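Local coordinates for saposin-like protein (Necator americanus, PDB 3S63) that probably binds lipids and interacts with membranes, as a helical member of the saposin-like family from the human hookworm, at residues K30-L35 / V55-I60. Sequence-based numbering, arbitrary orientation.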
loop_
_atom_site.group_PDB
_atom_site.type_symbol
_atom_site.label_atom_id
_atom_site.label_comp_id
_atom_site.label_asym_id
_atom_site.label_seq_id
_atom_site.Cartn_x
_atom_site.Cartn_y
_atom_site.Cartn_z
ATOM N N LYS A 30 8.008 -10.261 -6.451
ATOM C CA LYS A 30 7.210 -10.989 -5.466
ATOM C C LYS A 30 6.307 -10.074 -4.668
ATOM O O LYS A 30 5.141 -10.381 -4.468
ATOM C CB LYS A 30 8.083 -11.791 -4.512
ATOM C CG LYS A 30 7.289 -12.779 -3.662
ATOM C CD LYS A 30 6.752 -13.937 -4.503
ATOM C CE LYS A 30 5.547 -14.630 -3.850
ATOM N NZ LYS A 30 5.800 -15.059 -2.434
ATOM N N LEU A 31 6.855 -8.961 -4.196
ATOM C CA LEU A 31 6.062 -7.924 -3.553
ATOM C C LEU A 31 4.810 -7.594 -4.371
ATOM O O LEU A 31 3.705 -7.507 -3.841
ATOM C CB LEU A 31 6.902 -6.660 -3.410
ATOM C CG LEU A 31 6.670 -5.805 -2.165
ATOM C CD1 LEU A 31 7.008 -4.369 -2.449
ATOM C CD2 LEU A 31 5.240 -5.926 -1.671
ATOM N N VAL A 32 5.003 -7.404 -5.671
ATOM C CA VAL A 32 3.939 -7.028 -6.588
ATOM C C VAL A 32 2.856 -8.102 -6.753
ATOM O O VAL A 32 1.668 -7.789 -6.811
ATOM C CB VAL A 32 4.536 -6.671 -7.960
ATOM C CG1 VAL A 32 3.448 -6.344 -8.962
ATOM C CG2 VAL A 32 5.477 -5.501 -7.819
ATOM N N HIS A 33 3.262 -9.361 -6.839
ATOM C CA HIS A 33 2.311 -10.467 -6.899
ATOM C C HIS A 33 1.350 -10.460 -5.709
ATOM O O HIS A 33 0.172 -10.809 -5.863
ATOM C CB HIS A 33 3.041 -11.793 -6.994
ATOM N N GLN A 34 1.845 -10.050 -4.532
ATOM C CA GLN A 34 1.008 -9.948 -3.323
ATOM C C GLN A 34 0.218 -8.666 -3.232
ATOM O O GLN A 34 -0.938 -8.680 -2.819
ATOM C CB GLN A 34 1.823 -10.106 -2.041
ATOM C CG GLN A 34 1.911 -11.541 -1.546
ATOM C CD GLN A 34 0.559 -12.131 -1.182
ATOM O OE1 GLN A 34 -0.251 -11.494 -0.495
ATOM N NE2 GLN A 34 0.309 -13.353 -1.643
ATOM N N LEU A 35 0.848 -7.550 -3.585
ATOM C CA LEU A 35 0.129 -6.288 -3.655
ATOM C C LEU A 35 -1.110 -6.476 -4.535
ATOM O O LEU A 35 -2.226 -6.151 -4.117
ATOM C CB LEU A 35 1.037 -5.145 -4.139
ATOM C CG LEU A 35 2.056 -4.559 -3.138
ATOM C CD1 LEU A 35 3.139 -3.762 -3.829
ATOM C CD2 LEU A 35 1.406 -3.729 -2.033
ATOM N N VAL A 55 2.107 1.683 -10.640
ATOM C CA VAL A 55 2.918 2.866 -10.839
ATOM C C VAL A 55 3.984 2.991 -9.758
ATOM O O VAL A 55 5.126 3.348 -10.048
ATOM C CB VAL A 55 2.049 4.137 -10.824
ATOM C CG1 VAL A 55 2.906 5.370 -11.047
ATOM C CG2 VAL A 55 0.974 4.047 -11.877
ATOM N N ASN A 56 3.613 2.678 -8.517
ATOM C CA ASN A 56 4.453 2.997 -7.364
ATOM C C ASN A 56 5.121 1.842 -6.655
ATOM O O ASN A 56 5.542 2.009 -5.512
ATOM C CB ASN A 56 3.650 3.774 -6.319
ATOM C CG ASN A 56 3.186 5.099 -6.829
ATOM O OD1 ASN A 56 3.979 6.034 -6.948
ATOM N ND2 ASN A 56 1.899 5.200 -7.145
ATOM N N SER A 57 5.214 0.679 -7.295
ATOM C CA SER A 57 5.737 -0.503 -6.599
ATOM C C SER A 57 7.185 -0.313 -6.159
ATOM O O SER A 57 7.605 -0.898 -5.174
ATOM C CB SER A 57 5.559 -1.798 -7.419
ATOM O OG SER A 57 6.385 -1.859 -8.576
ATOM N N ASP A 58 7.936 0.507 -6.890
ATOM C CA ASP A 58 9.323 0.791 -6.537
ATOM C C ASP A 58 9.408 1.607 -5.259
ATOM O O ASP A 58 10.225 1.327 -4.393
ATOM C CB ASP A 58 10.071 1.478 -7.689
ATOM C CG ASP A 58 9.384 2.769 -8.182
ATOM O OD1 ASP A 58 8.290 3.132 -7.697
ATOM O OD2 ASP A 58 9.953 3.425 -9.081
ATOM N N LEU A 59 8.551 2.609 -5.131
ATOM C CA LEU A 59 8.512 3.403 -3.914
ATOM C C LEU A 59 8.036 2.552 -2.741
ATOM O O LEU A 59 8.621 2.602 -1.664
ATOM C CB LEU A 59 7.605 4.609 -4.090
ATOM C CG LEU A 59 7.335 5.414 -2.818
ATOM C CD1 LEU A 59 8.377 6.518 -2.636
ATOM C CD2 LEU A 59 5.919 5.991 -2.858
ATOM N N ILE A 60 6.986 1.759 -2.941
ATOM C CA ILE A 60 6.512 0.864 -1.884
ATOM C C ILE A 60 7.550 -0.188 -1.488
ATOM O O ILE A 60 7.689 -0.508 -0.322
ATOM C CB ILE A 60 5.203 0.172 -2.277
ATOM C CG1 ILE A 60 4.175 1.223 -2.657
ATOM C CG2 ILE A 60 4.683 -0.684 -1.137
ATOM C CD1 ILE A 60 3.019 0.662 -3.462
#
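Helices 28-39 and 46-65 of this saposin-like fold come nearest at Val32 and Ser57, within the two segments, where the CA atoms are 6.8 Å apart. The axes of the two short segments come within 10.5 Å and run at 120°, nearer antiparallel than parallel. Segment 55-60 has a kink, where the amide nitrogens of Asp58 and Leu59 miss their usual helical bonds. The turn is taken up again where Ile60 N bonds to Asn56 O.

Leu31, Leu35, Ser57 and Ile60 are buried, and all four direct their CB atoms at the opposing helix. Leu31 lays CD1 against the backbone of the other segment, 4.3 Å from Ile60 C. One turn on, Leu35 CD1 meets Ile60 CG2 at 4.4 Å, a loose apolar contact. Leu14 of helix 3-20 touches both Leu35 and Ile60, and Met53 does the same from an earlier turn of helix 46-65. The contact joins helices 28-39 and 46-65, and helix 3-20 covers it through Leu14.

Ser57 OG is hydrogen-bonded to Arg28 NE, one turn before Val32. With CG1 anti to the backbone N (chi1 177°), Val32 presents its other methyl to the serine: CG2 lies 3.7 Å from Ser57 CB and 3.8 Å from Ser57 OG.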